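Local coordinates for multifunctional non-homologous end joining DNA repair protein LigD (Mycobacterium tuberculosis H37Rv, PDB 2R9L) that probably works with Ku to repair DNA double-strand breaks by non-homologous end joining, this piece being its N-terminal primase-polymerase domain, at residues L44-G49 and R289-A294; S80-A85 and Y93-S98. All blocks are in the same frame, centred on the assembly; numbering follows the deposited sequence.

How the contacts relate
Running from the N terminus, the chain leaves helix 29-47 through residues 44-49, against which 289-294, near the end of the modelled chain, later pack. Contact 1 thus closes a loop of 239 intervening residues. Contact 2 lies nested inside that loop and is local: 80-85 and 93-98 belong to the hairpin of strands 80-86 and 89-95, with seven residues between them. The two centres are about 15 Å apart, yet the contacts touch. Leu44 CD1 packs 3.6 Å from Ser98 C, and Gly49 N lies 3.6 Å from Ile95 CG2, so residues 44-49, the helix end and the loop after it, lie between 289-294 and residues 95-98.

Contact 1 of 2, residues L44-G49 and R289-A294; sequences LGHIAG and RLDADA
Gly45 faces Ala294 with a CA-CA separation of 5.5 Å, and His46 faces Asp291 at 5.8 Å, where the weakly bonded C-terminal part of helix 29-47 meets an irregular segment folded into a type I beta turn from Asp291 to Ala294. The turn is closed by Ala294 N bonding to Asp291 O. Across the contact the principal link is a hydrogen bond from His46 ND1 to Asp291 OD2, 2.6 Å long with an N-H...O angle of 153°. The oxygen lies in the imidazole plane, at its edge, and is approached on its anti side; the bond thus keeps to the ring plane while the carboxylate is turned 51° out of it. In Asp291, CG is anti to the carbonyl carbon (chi1 -78°), which carries the carboxylate to the histidine. This His-carboxylate hydrogen bond ties the end of helix 29-47, a helix of the primase-polymerase domain, to the segment that follows helix 273-283. His46 NE2 bonds to Asp285, and two carboxylates would tend to favour a protonated ring; salt bridges from Asp291 OD2 to Arg136 and OD1 to Arg50 probably weaken its share of that effect. Beside the pair, Gly45 O touches the Asp291 methylene carbon CB at 3.2 Å and the Ala294 methyl carbon CB at 3.3 Å, while Ala48 CB approaches Ala294 CB at 4.4 Å.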
loop_
_atom_site.group_PDB
_atom_site.type_symbol
_atom_site.label_atom_id
_atom_site.label_comp_id
_atom_site.label_asym_id
_atom_site.label_seq_id
_atom_site.Cartn_x
_atom_site.Cartn_y
_atom_site.Cartn_z
ATOM N N LEU E 44 9.891 5.285 2.036
ATOM C CA LEU E 44 10.672 4.917 0.857
ATOM C C LEU E 44 11.012 3.430 0.820
ATOM O O LEU E 44 10.874 2.794 -0.219
ATOM C CB LEU E 44 11.934 5.775 0.728
ATOM C CG LEU E 44 11.640 7.233 0.369
ATOM C CD1 LEU E 44 12.930 8.031 0.341
ATOM C CD2 LEU E 44 10.894 7.314 -0.971
ATOM N N GLY E 45 11.438 2.870 1.950
ATOM C CA GLY E 45 11.816 1.453 1.997
ATOM C C GLY E 45 10.760 0.493 1.451
ATOM O O GLY E 45 11.072 -0.574 0.926
ATOM N N HIS E 46 9.502 0.873 1.541
ATOM C CA HIS E 46 8.456 -0.060 1.174
ATOM C C HIS E 46 7.973 0.107 -0.259
ATOM O O HIS E 46 7.258 -0.750 -0.771
ATOM C CB HIS E 46 7.318 0.027 2.185
ATOM C CG HIS E 46 7.809 0.112 3.598
ATOM N ND1 HIS E 46 8.544 -0.897 4.190
ATOM C CD2 HIS E 46 7.708 1.097 4.519
ATOM C CE1 HIS E 46 8.863 -0.541 5.422
ATOM N NE2 HIS E 46 8.369 0.664 5.646
ATOM N N ILE E 47 8.399 1.188 -0.915
ATOM C CA ILE E 47 8.051 1.405 -2.317
ATOM C C ILE E 47 9.271 1.373 -3.222
ATOM O O ILE E 47 9.142 1.343 -4.457
ATOM C CB ILE E 47 7.236 2.699 -2.542
ATOM C CG1 ILE E 47 8.033 3.941 -2.113
ATOM C CG2 ILE E 47 5.866 2.603 -1.819
ATOM C CD1 ILE E 47 7.321 5.264 -2.377
ATOM N N ALA E 48 10.449 1.356 -2.608
ATOM C CA ALA E 48 11.707 1.304 -3.350
ATOM C C ALA E 48 11.797 0.048 -4.224
ATOM O O ALA E 48 11.441 -1.049 -3.788
ATOM C CB ALA E 48 12.881 1.365 -2.391
ATOM N N GLY E 49 12.249 0.224 -5.463
ATOM C CA GLY E 49 12.445 -0.884 -6.392
ATOM C C GLY E 49 11.159 -1.404 -6.998
ATOM O O GLY E 49 11.164 -2.428 -7.681
ATOM N N ARG E 289 10.961 -3.886 9.827
ATOM C CA ARG E 289 11.364 -5.246 9.460
ATOM C C ARG E 289 10.782 -5.711 8.122
ATOM O O ARG E 289 11.183 -6.750 7.600
ATOM C CB ARG E 289 10.961 -6.238 10.558
ATOM C CG ARG E 289 11.701 -6.020 11.882
ATOM C CD ARG E 289 11.234 -6.972 12.985
ATOM N NE ARG E 289 11.724 -8.339 12.800
ATOM C CZ ARG E 289 10.943 -9.397 12.598
ATOM N NH1 ARG E 289 9.625 -9.249 12.553
ATOM N NH2 ARG E 289 11.476 -10.608 12.453
ATOM N N LEU E 290 9.848 -4.953 7.559
ATOM C CA LEU E 290 9.155 -5.422 6.362
ATOM C C LEU E 290 10.019 -5.427 5.099
ATOM O O LEU E 290 9.920 -6.328 4.276
ATOM C CB LEU E 290 7.861 -4.651 6.126
ATOM C CG LEU E 290 7.087 -5.015 4.849
ATOM C CD1 LEU E 290 6.859 -6.517 4.771
ATOM C CD2 LEU E 290 5.741 -4.238 4.751
ATOM N N ASP E 291 10.866 -4.421 4.954
ATOM C CA ASP E 291 11.601 -4.213 3.717
ATOM C C ASP E 291 13.058 -3.957 4.048
ATOM O O ASP E 291 13.728 -3.154 3.397
ATOM C CB ASP E 291 10.999 -3.025 2.958
ATOM C CG ASP E 291 9.723 -3.390 2.227
ATOM O OD1 ASP E 291 9.832 -4.134 1.253
ATOM O OD2 ASP E 291 8.615 -2.942 2.603
ATOM N N ALA E 292 13.542 -4.639 5.081
ATOM C CA ALA E 292 14.919 -4.465 5.558
ATOM C C ALA E 292 15.975 -4.696 4.473
ATOM O O ALA E 292 17.160 -4.375 4.659
ATOM C CB ALA E 292 15.179 -5.377 6.754
ATOM N N ASP E 293 15.557 -5.249 3.340
ATOM C CA ASP E 293 16.486 -5.521 2.244
ATOM C C ASP E 293 16.284 -4.556 1.072
ATOM O O ASP E 293 16.805 -4.789 -0.014
ATOM C CB ASP E 293 16.317 -6.967 1.756
ATOM C CG ASP E 293 14.920 -7.231 1.170
ATOM O OD1 ASP E 293 13.924 -6.620 1.637
ATOM O OD2 ASP E 293 14.829 -8.049 0.227
ATOM N N ALA E 294 15.525 -3.486 1.289
ATOM C CA ALA E 294 15.184 -2.556 0.204
ATOM C C ALA E 294 16.396 -1.888 -0.469
ATOM O O ALA E 294 17.505 -1.866 0.089
ATOM C CB ALA E 294 14.180 -1.500 0.682
#

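Contact 2 of 2, residues S80-A85 and Y93-S98; sequences SRATVA and YPIIDS
Ser80 and Asp97 meet at the open end of a beta hairpin, Val84 and Tyr93 nearer its turn, with Ala82 and Ile95 between. On the face that carries Ala82, Ile95 extends its CG1 branch anti to the carbonyl carbon (chi1 -61°), bringing Ile95 CD1 within 3.9 Å of Ala82 CB; Phe120 of strand 118-122 packs against both residues. Val84 crosses the Tyr93 ring obliquely: Val84 CG2 lies 3.8 Å from Tyr93 CD2, touching ring carbons CD2 and CE2 at a slant. Beyond this pair, Tyr93 lies about 6 Å, side chain to side chain, from Thr239, a probable substrate-binding residue, and the contact comes within about 5 Å of the bound nucleic acid, nearest atom to nearest atom. Backbone pairing fixes these positions. The axes of 80-85 and 93-95 run at 139°, antiparallel but strongly twisted. Ala82 and Tyr93 form a hydrogen-bonded pair, Tyr93 N to Ala82 O at 2.8 Å and Ala82 N to Tyr93 O at 3.2 Å, and Arg81 and Pro94 the adjoining non-hydrogen-bonded pair. At the other end Ser80 OG donates to Asp97 OD2 over 2.8 Å, reaching the syn side of the carboxylate from 33° out of its plane. Ile95 N also bonds to Ser80 O, so Ser80 holds the departing segment by both backbone and hydroxyl, and its donated proton would probably stabilise the negative charge of Asp97.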
loop_
_atom_site.group_PDB
_atom_site.type_symbol
_atom_site.label_atom_id
_atom_site.label_comp_id
_atom_site.label_asym_id
_atom_site.label_seq_id
_atom_site.Cartn_x
_atom_site.Cartn_y
_atom_site.Cartn_z
ATOM N N SER E 80 13.960 7.504 -11.505
ATOM C CA SER E 80 14.269 6.160 -11.979
ATOM C C SER E 80 12.996 5.470 -12.460
ATOM O O SER E 80 11.906 5.728 -11.953
ATOM C CB SER E 80 15.002 5.329 -10.919
ATOM O OG SER E 80 14.637 5.702 -9.612
ATOM N N ARG E 81 13.131 4.616 -13.464
ATOM C CA ARG E 81 11.977 3.988 -14.076
ATOM C C ARG E 81 12.326 2.605 -14.624
ATOM O O ARG E 81 13.493 2.254 -14.754
ATOM C CB ARG E 81 11.411 4.893 -15.181
ATOM C CG ARG E 81 12.173 4.880 -16.527
ATOM C CD ARG E 81 13.411 5.781 -16.551
ATOM N NE ARG E 81 13.176 7.138 -16.047
ATOM C CZ ARG E 81 12.601 8.122 -16.734
ATOM N NH1 ARG E 81 12.160 7.912 -17.966
ATOM N NH2 ARG E 81 12.459 9.321 -16.186
ATOM N N ALA E 82 11.309 1.809 -14.926
ATOM C CA ALA E 82 11.538 0.515 -15.547
ATOM C C ALA E 82 10.284 0.129 -16.294
ATOM O O ALA E 82 9.242 0.750 -16.115
ATOM C CB ALA E 82 11.902 -0.545 -14.519
ATOM N N THR E 83 10.393 -0.893 -17.131
ATOM C CA THR E 83 9.327 -1.259 -18.046
ATOM C C THR E 83 8.731 -2.632 -17.727
ATOM O O THR E 83 9.458 -3.604 -17.496
ATOM C CB THR E 83 9.837 -1.240 -19.493
ATOM O OG1 THR E 83 10.238 0.096 -19.834
ATOM C CG2 THR E 83 8.750 -1.686 -20.448
ATOM N N VAL E 84 7.401 -2.695 -17.705
ATOM C CA VAL E 84 6.682 -3.940 -17.461
ATOM C C VAL E 84 5.825 -4.336 -18.669
ATOM O O VAL E 84 4.981 -3.565 -19.122
ATOM C CB VAL E 84 5.752 -3.819 -16.234
ATOM C CG1 VAL E 84 4.956 -5.114 -16.035
ATOM C CG2 VAL E 84 6.546 -3.467 -14.978
ATOM N N ALA E 85 6.034 -5.538 -19.189
ATOM C CA ALA E 85 5.157 -6.069 -20.226
ATOM C C ALA E 85 3.910 -6.689 -19.594
ATOM O O ALA E 85 3.997 -7.378 -18.573
ATOM C CB ALA E 85 5.895 -7.088 -21.068
ATOM N N TYR E 93 7.033 2.536 -15.899
ATOM C CA TYR E 93 6.600 3.074 -14.628
ATOM C C TYR E 93 7.690 3.946 -14.021
ATOM O O TYR E 93 8.872 3.695 -14.223
ATOM C CB TYR E 93 6.352 1.936 -13.647
ATOM C CG TYR E 93 5.078 1.151 -13.805
ATOM C CD1 TYR E 93 3.958 1.473 -13.051
ATOM C CD2 TYR E 93 5.009 0.043 -14.653
ATOM C CE1 TYR E 93 2.797 0.750 -13.144
ATOM C CE2 TYR E 93 3.830 -0.699 -14.758
ATOM C CZ TYR E 93 2.730 -0.326 -13.982
ATOM O OH TYR E 93 1.541 -1.012 -14.036
ATOM N N PRO E 94 7.296 4.966 -13.253
ATOM C CA PRO E 94 8.262 5.569 -12.347
ATOM C C PRO E 94 8.530 4.636 -11.155
ATOM O O PRO E 94 7.653 3.884 -10.750
ATOM C CB PRO E 94 7.548 6.833 -11.864
ATOM C CG PRO E 94 6.123 6.541 -12.005
ATOM C CD PRO E 94 5.982 5.625 -13.192
ATOM N N ILE E 95 9.743 4.680 -10.621
ATOM C CA ILE E 95 10.070 4.020 -9.377
ATOM C C ILE E 95 10.461 5.127 -8.418
ATOM O O ILE E 95 11.399 5.864 -8.689
ATOM C CB ILE E 95 11.251 3.055 -9.549
ATOM C CG1 ILE E 95 10.912 1.968 -10.573
ATOM C CG2 ILE E 95 11.623 2.427 -8.222
ATOM C CD1 ILE E 95 12.105 1.138 -10.990
ATOM N N ILE E 96 9.727 5.259 -7.313
ATOM C CA ILE E 96 10.017 6.280 -6.315
ATOM C C ILE E 96 10.986 5.716 -5.265
ATOM O O ILE E 96 10.688 4.717 -4.599
ATOM C CB ILE E 96 8.723 6.768 -5.610
ATOM C CG1 ILE E 96 7.652 7.171 -6.643
ATOM C CG2 ILE E 96 9.044 7.928 -4.664
ATOM C CD1 ILE E 96 8.114 8.270 -7.651
ATOM N N ASP E 97 12.141 6.356 -5.121
ATOM C CA ASP E 97 13.172 5.862 -4.221
ATOM C C ASP E 97 13.983 6.991 -3.589
ATOM O O ASP E 97 15.085 6.768 -3.090
ATOM C CB ASP E 97 14.126 4.923 -4.970
ATOM C CG ASP E 97 14.662 5.541 -6.236
ATOM O OD1 ASP E 97 14.495 6.764 -6.409
ATOM O OD2 ASP E 97 15.235 4.806 -7.066
ATOM N N SER E 98 13.439 8.203 -3.612
ATOM C CA SER E 98 14.069 9.335 -2.926
ATOM C C SER E 98 13.014 10.307 -2.401
ATOM O O SER E 98 11.864 10.278 -2.837
ATOM C CB SER E 98 15.044 10.054 -3.854
ATOM O OG SER E 98 14.349 10.663 -4.927
#